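Local coordinates for protein glucose-6-phosphate isomerase (Chlamydia trachomatis D/UW-3/CX, PDB 6OTU) that catalyses the reversible isomerization of glucose-6-phosphate to fructose-6-phosphate, a step shared by glycolysis and gluconeogenesis, at residues A[125-130]-A[264-269]; A[106-111]-A[475-480]. All coordinates share one frame; numbering follows the deposited sequence.

Interaction 1: A[125-130]-A[264-269]; sequences AAIARH and DSIGGR. With G6Q (glucose-6-phosphate), chain E.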
loop_
_atom_site.group_PDB
_atom_site.type_symbol
_atom_site.label_atom_id
_atom_site.label_comp_id
_atom_site.label_asym_id
_atom_site.label_seq_id
_atom_site.Cartn_x
_atom_site.Cartn_y
_atom_site.Cartn_z
ATOM N N ALA A 125 -25.718 -22.990 -12.604
ATOM C CA ALA A 125 -25.848 -24.299 -11.973
ATOM C C ALA A 125 -24.649 -25.186 -12.284
ATOM O O ALA A 125 -24.207 -25.960 -11.426
ATOM C CB ALA A 125 -27.138 -24.984 -12.427
ATOM N N ALA A 126 -24.128 -25.113 -13.510
ATOM C CA ALA A 126 -22.980 -25.945 -13.862
ATOM C C ALA A 126 -21.759 -25.551 -13.046
ATOM O O ALA A 126 -21.031 -26.418 -12.548
ATOM C CB ALA A 126 -22.689 -25.851 -15.362
ATOM N N ILE A 127 -21.530 -24.245 -12.883
ATOM C CA ILE A 127 -20.407 -23.785 -12.070
ATOM C C ILE A 127 -20.593 -24.215 -10.619
ATOM O O ILE A 127 -19.629 -24.571 -9.931
ATOM C CB ILE A 127 -20.242 -22.255 -12.181
ATOM C CG1 ILE A 127 -19.847 -21.836 -13.603
ATOM C CG2 ILE A 127 -19.257 -21.736 -11.111
ATOM C CD1 ILE A 127 -18.391 -22.082 -13.958
ATOM N N ALA A 128 -21.827 -24.169 -10.125
ATOM C CA ALA A 128 -22.047 -24.543 -8.734
ATOM C C ALA A 128 -21.765 -26.025 -8.518
ATOM O O ALA A 128 -21.117 -26.398 -7.533
ATOM C CB ALA A 128 -23.470 -24.191 -8.293
ATOM N N ARG A 129 -22.222 -26.890 -9.425
ATOM C CA ARG A 129 -21.980 -28.297 -9.158
ATOM C C ARG A 129 -20.531 -28.672 -9.410
ATOM O O ARG A 129 -19.993 -29.529 -8.705
ATOM C CB ARG A 129 -22.899 -29.217 -9.964
ATOM C CG ARG A 129 -23.041 -30.519 -9.185
ATOM C CD ARG A 129 -23.412 -31.757 -9.966
ATOM N NE ARG A 129 -24.235 -31.475 -11.124
ATOM C CZ ARG A 129 -23.793 -31.548 -12.368
ATOM N NH1 ARG A 129 -24.616 -31.289 -13.366
ATOM N NH2 ARG A 129 -22.533 -31.886 -12.614
ATOM N N HIS A 130 -19.867 -28.025 -10.365
ATOM C CA HIS A 130 -18.451 -28.323 -10.553
ATOM C C HIS A 130 -17.618 -27.836 -9.374
ATOM O O HIS A 130 -16.661 -28.505 -8.969
ATOM C CB HIS A 130 -17.966 -27.732 -11.865
ATOM C CG HIS A 130 -18.540 -28.420 -13.058
ATOM N ND1 HIS A 130 -18.955 -27.742 -14.183
ATOM C CD2 HIS A 130 -18.804 -29.727 -13.283
ATOM C CE1 HIS A 130 -19.437 -28.606 -15.058
ATOM N NE2 HIS A 130 -19.356 -29.817 -14.536
ATOM N N ASP A 264 -13.868 -20.196 -17.102
ATOM C CA ASP A 264 -13.651 -18.919 -17.786
ATOM C C ASP A 264 -14.466 -17.779 -17.184
ATOM O O ASP A 264 -14.020 -16.625 -17.202
ATOM C CB ASP A 264 -13.970 -19.057 -19.273
ATOM C CG ASP A 264 -12.771 -19.526 -20.068
ATOM O OD1 ASP A 264 -11.694 -19.678 -19.452
ATOM O OD2 ASP A 264 -12.899 -19.754 -21.289
ATOM N N SER A 265 -15.644 -18.080 -16.644
ATOM C CA SER A 265 -16.519 -17.095 -16.033
ATOM C C SER A 265 -16.134 -16.750 -14.594
ATOM O O SER A 265 -16.916 -16.072 -13.912
ATOM C CB SER A 265 -17.939 -17.620 -16.046
ATOM O OG SER A 265 -17.955 -18.841 -15.349
ATOM N N ILE A 266 -14.994 -17.243 -14.113
ATOM C CA ILE A 266 -14.484 -16.948 -12.781
ATOM C C ILE A 266 -13.354 -15.941 -12.967
ATOM O O ILE A 266 -12.237 -16.316 -13.338
ATOM C CB ILE A 266 -13.990 -18.205 -12.053
ATOM C CG1 ILE A 266 -15.052 -19.311 -12.017
ATOM C CG2 ILE A 266 -13.499 -17.851 -10.635
ATOM C CD1 ILE A 266 -16.440 -18.863 -11.508
ATOM N N GLY A 267 -13.636 -14.661 -12.726
ATOM C CA GLY A 267 -12.600 -13.643 -12.868
ATOM C C GLY A 267 -11.495 -13.818 -11.835
ATOM O O GLY A 267 -11.747 -14.139 -10.668
ATOM N N GLY A 268 -10.250 -13.596 -12.282
ATOM C CA GLY A 268 -9.096 -13.780 -11.406
ATOM C C GLY A 268 -9.194 -13.015 -10.100
ATOM O O GLY A 268 -8.957 -13.566 -9.023
ATOM N N ARG A 269 -9.563 -11.732 -10.174
ATOM C CA ARG A 269 -9.694 -10.892 -8.992
ATOM C C ARG A 269 -10.931 -11.237 -8.170
ATOM O O ARG A 269 -11.173 -10.605 -7.130
ATOM C CB ARG A 269 -9.718 -9.415 -9.402
ATOM C CG ARG A 269 -10.827 -9.039 -10.355
ATOM C CD ARG A 269 -10.661 -7.608 -10.859
ATOM N NE ARG A 269 -11.552 -7.315 -11.985
ATOM C CZ ARG A 269 -11.270 -7.559 -13.266
ATOM N NH1 ARG A 269 -10.109 -8.101 -13.614
ATOM N NH2 ARG A 269 -12.151 -7.245 -14.208
HETATM C C1 G6Q E . -7.418 -10.798 -12.680
HETATM C C2 G6Q E . -6.439 -10.319 -13.755
HETATM C C3 G6Q E . -4.983 -10.662 -13.461
HETATM C C4 G6Q E . -4.659 -12.156 -13.577
HETATM C C5 G6Q E . -3.150 -12.397 -13.622
HETATM C C6 G6Q E . -2.796 -13.863 -13.552
HETATM O O1 G6Q E . -8.585 -10.710 -12.874
HETATM O O2 G6Q E . -6.797 -10.835 -15.032
HETATM O O3 G6Q E . -4.634 -10.208 -12.152
HETATM O O4 G6Q E . -5.207 -12.867 -12.469
HETATM O O5 G6Q E . -2.620 -11.805 -14.812
HETATM O O6 G6Q E . -3.480 -14.538 -14.644
HETATM P P G6Q E . -3.471 -16.153 -14.714
HETATM O O1P G6Q E . -4.203 -16.645 -13.476
HETATM O O2P G6Q E . -4.217 -16.473 -16.003
HETATM O O3P G6Q E . -2.020 -16.586 -14.747
#

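Interaction 2: A[106-111]-A[475-480]; sequences VLHTAT and FYEHKF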
loop_
_atom_site.group_PDB
_atom_site.type_symbol
_atom_site.label_atom_id
_atom_site.label_comp_id
_atom_site.label_asym_id
_atom_site.label_seq_id
_atom_site.Cartn_x
_atom_site.Cartn_y
_atom_site.Cartn_z
ATOM N N VAL A 106 -20.405 -14.116 -15.474
ATOM C CA VAL A 106 -19.597 -13.642 -14.353
ATOM C C VAL A 106 -20.069 -14.387 -13.109
ATOM O O VAL A 106 -21.094 -14.035 -12.511
ATOM C CB VAL A 106 -19.743 -12.114 -14.205
ATOM C CG1 VAL A 106 -19.023 -11.588 -12.980
ATOM C CG2 VAL A 106 -19.270 -11.428 -15.481
ATOM N N LEU A 107 -19.347 -15.441 -12.721
ATOM C CA LEU A 107 -19.963 -16.460 -11.876
ATOM C C LEU A 107 -19.115 -16.837 -10.661
ATOM O O LEU A 107 -19.178 -17.978 -10.187
ATOM C CB LEU A 107 -20.294 -17.694 -12.717
ATOM C CG LEU A 107 -21.625 -17.540 -13.459
ATOM C CD1 LEU A 107 -21.776 -18.607 -14.542
ATOM C CD2 LEU A 107 -22.765 -17.622 -12.444
ATOM N N HIS A 108 -18.356 -15.889 -10.102
ATOM C CA HIS A 108 -17.651 -16.185 -8.858
ATOM C C HIS A 108 -18.619 -16.493 -7.705
ATOM O O HIS A 108 -18.285 -17.309 -6.838
ATOM C CB HIS A 108 -16.700 -15.044 -8.494
ATOM C CG HIS A 108 -17.336 -13.689 -8.527
ATOM N ND1 HIS A 108 -17.579 -13.009 -9.702
ATOM C CD2 HIS A 108 -17.774 -12.887 -7.529
ATOM C CE1 HIS A 108 -18.141 -11.846 -9.423
ATOM N NE2 HIS A 108 -18.279 -11.753 -8.113
ATOM N N THR A 109 -19.832 -15.910 -7.698
ATOM C CA THR A 109 -20.795 -16.267 -6.649
ATOM C C THR A 109 -21.181 -17.747 -6.702
ATOM O O THR A 109 -21.468 -18.358 -5.663
ATOM C CB THR A 109 -22.065 -15.400 -6.725
ATOM O OG1 THR A 109 -22.671 -15.498 -8.017
ATOM C CG2 THR A 109 -21.757 -13.936 -6.410
ATOM N N ALA A 110 -21.196 -18.344 -7.894
ATOM C CA ALA A 110 -21.587 -19.740 -7.993
ATOM C C ALA A 110 -20.531 -20.684 -7.407
ATOM O O ALA A 110 -20.860 -21.834 -7.090
ATOM C CB ALA A 110 -21.892 -20.089 -9.451
ATOM N N THR A 111 -19.285 -20.223 -7.223
ATOM C CA THR A 111 -18.266 -21.087 -6.627
ATOM C C THR A 111 -18.491 -21.341 -5.141
ATOM O O THR A 111 -17.872 -22.259 -4.588
ATOM C CB THR A 111 -16.859 -20.512 -6.821
ATOM O OG1 THR A 111 -16.730 -19.279 -6.105
ATOM C CG2 THR A 111 -16.585 -20.273 -8.285
ATOM N N PHE A 475 -18.408 -8.945 0.495
ATOM C CA PHE A 475 -18.874 -7.579 0.669
ATOM C C PHE A 475 -18.245 -6.633 -0.339
ATOM O O PHE A 475 -18.942 -5.853 -0.994
ATOM C CB PHE A 475 -18.555 -7.126 2.083
ATOM C CG PHE A 475 -18.791 -5.682 2.317
ATOM C CD1 PHE A 475 -20.081 -5.196 2.479
ATOM C CD2 PHE A 475 -17.721 -4.803 2.428
ATOM C CE1 PHE A 475 -20.308 -3.842 2.728
ATOM C CE2 PHE A 475 -17.934 -3.451 2.673
ATOM C CZ PHE A 475 -19.227 -2.971 2.835
ATOM N N TYR A 476 -16.916 -6.679 -0.461
ATOM C CA TYR A 476 -16.227 -5.752 -1.346
ATOM C C TYR A 476 -16.402 -6.155 -2.803
ATOM O O TYR A 476 -16.516 -5.287 -3.677
ATOM C CB TYR A 476 -14.745 -5.659 -0.964
ATOM C CG TYR A 476 -14.487 -4.573 0.059
ATOM C CD1 TYR A 476 -14.479 -3.238 -0.323
ATOM C CD2 TYR A 476 -14.301 -4.875 1.418
ATOM C CE1 TYR A 476 -14.267 -2.231 0.604
ATOM C CE2 TYR A 476 -14.095 -3.872 2.355
ATOM C CZ TYR A 476 -14.074 -2.547 1.938
ATOM O OH TYR A 476 -13.855 -1.512 2.828
ATOM N N GLU A 477 -16.439 -7.460 -3.086
ATOM C CA GLU A 477 -16.740 -7.904 -4.446
ATOM C C GLU A 477 -18.053 -7.298 -4.923
ATOM O O GLU A 477 -18.133 -6.764 -6.030
ATOM C CB GLU A 477 -16.787 -9.436 -4.526
ATOM C CG GLU A 477 -15.425 -10.088 -4.294
ATOM C CD GLU A 477 -15.444 -11.600 -4.435
ATOM O OE1 GLU A 477 -16.551 -12.200 -4.497
ATOM O OE2 GLU A 477 -14.340 -12.192 -4.504
ATOM N N HIS A 478 -19.082 -7.318 -4.074
ATOM C CA HIS A 478 -20.374 -6.784 -4.493
ATOM C C HIS A 478 -20.425 -5.260 -4.459
ATOM O O HIS A 478 -21.094 -4.657 -5.311
ATOM C CB HIS A 478 -21.477 -7.401 -3.638
ATOM C CG HIS A 478 -21.587 -8.869 -3.858
ATOM N ND1 HIS A 478 -21.405 -9.427 -5.104
ATOM C CD2 HIS A 478 -21.782 -9.898 -3.005
ATOM C CE1 HIS A 478 -21.521 -10.740 -5.014
ATOM N NE2 HIS A 478 -21.754 -11.050 -3.752
ATOM N N LYS A 479 -19.731 -4.624 -3.507
ATOM C CA LYS A 479 -19.577 -3.173 -3.546
ATOM C C LYS A 479 -19.087 -2.712 -4.913
ATOM O O LYS A 479 -19.674 -1.818 -5.527
ATOM C CB LYS A 479 -18.603 -2.691 -2.466
ATOM C CG LYS A 479 -18.298 -1.206 -2.629
ATOM C CD LYS A 479 -17.141 -0.729 -1.790
ATOM C CE LYS A 479 -17.089 0.788 -1.805
ATOM N NZ LYS A 479 -15.795 1.276 -1.291
ATOM N N PHE A 480 -18.003 -3.316 -5.401
ATOM C CA PHE A 480 -17.427 -2.869 -6.666
ATOM C C PHE A 480 -18.343 -3.209 -7.837
ATOM O O PHE A 480 -18.474 -2.417 -8.779
ATOM C CB PHE A 480 -16.037 -3.484 -6.839
ATOM C CG PHE A 480 -15.070 -3.089 -5.749
ATOM C CD1 PHE A 480 -14.976 -1.770 -5.332
ATOM C CD2 PHE A 480 -14.263 -4.031 -5.136
ATOM C CE1 PHE A 480 -14.088 -1.398 -4.315
ATOM C CE2 PHE A 480 -13.370 -3.663 -4.121
ATOM C CZ PHE A 480 -13.283 -2.355 -3.716
HETATM O O HOH W 1 -19.382 -9.153 -7.236
#

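Interaction 1: A[125-130]-A[264-269]
Ile127 and Ile266 share one class of first torsion (chi1 -65° and -53°) but meet with different branches: in Ile127 it is CG2, anti to the backbone N, that points across from helix 122-148, whereas in Ile266, on the loop after strand 258-262, CG1, anti to the carbonyl carbon, carries CD1 over to it. They touch tip to tip, CG2 of Ile127 lying 4.0 Å from CD1 of Ile266. The other branch of Ile127 serves a different neighbour: its CD1 comes within 3.6 Å of Ser265 OG, an apolar methyl resting against a hydroxyl. One isoleucine thus spans two consecutive loop residues, and the small buried interface is carried by three side chains, with the backbones well apart.

The fold around it is the phosphoglucose isomerase form of the SIS domain, in which helices flank a five-stranded parallel sheet. Strand 258-262 is an outermost strand of that sheet, and the loop leaving it runs from the contact with the helix directly into the glucose-6-phosphate pocket. There Arg269 N donates a hydrogen bond of 3.0 Å to O1 of the ligand, with a bent N-H...O angle of 137°. The guanidinium approaches the same oxygen obliquely, Arg269 NH1 standing 3.1 Å from O1. Ser356, Gln494 and the Ser491 carbonyl bind its nitrogens, while Lys211 NZ reaches back to the carbonyls of Asp264 and Ile266.

Interaction 2: A[106-111]-A[475-480]
The turn 106-111 faces one side of the helical segment 475-480 without backbone contact, the nearest CA atoms, those of His108 and Glu477, being 9.4 Å apart. Two side-chain pairs and a water join them. The side chains of His108 and Glu477 run antiparallel, one alongside the other, the imidazole and carboxylate planes almost perpendicular at 89°. Glu477 OE1 meets His108 CD2 at 3.3 Å, obliquely to the ring, and this oxygen also forms a salt bridge with Arg112, just beyond the turn. Any tendency of the carboxylate to make the imidazole easier to protonate would probably be weakened by that arginine.

The second pair is apolar at the point of contact. With chi1 at 56°, Thr109 sets CG2 anti to the carbonyl carbon, and this methyl meets the edge of the His478 ring near its plane, 3.5 Å from CE1. His478 NE2 is hydrogen-bonded to Asp301 OD1. The other ring nitrogen, His478 ND1, is 3.0 Å from the water, which lies in the plane of the His108 ring at its edge, 3.0 Å from NE2. A weak bond from the same water to the Glu477 carbonyl completes its three links.

Phe270 stacks on His108, and Met84 and Met87 of helix 80-89 pack nearby. The water-bridged histidine pair joins the turn leading into helix 110-113 to the long helix 466-487 in the interior of the phosphoglucose isomerase fold.

Overall arrangement
The two interactions, their centres 11 Å apart, share a seam along one edge of 106-111. Leu107 N probably donates a hydrogen bond to Ser265 O (2.8 Å), while Ile266 CD1 packs 3.5 Å from Thr111 CG2 and Ile127 CG2 lies 3.5 Å from Ala110 CB. The turn of interaction 2 therefore sits against both segments of interaction 1 and links them to helix 466-487. Only interaction 1 includes ligand-pocket residues; in interaction 2 the His108 side chain is about 10 Å from the glucose-6-phosphate and that of Glu477 about 11 Å from that of Glu355, the probable proton donor. His386 of the second subunit also binds the ligand, through its carbonyl oxygen.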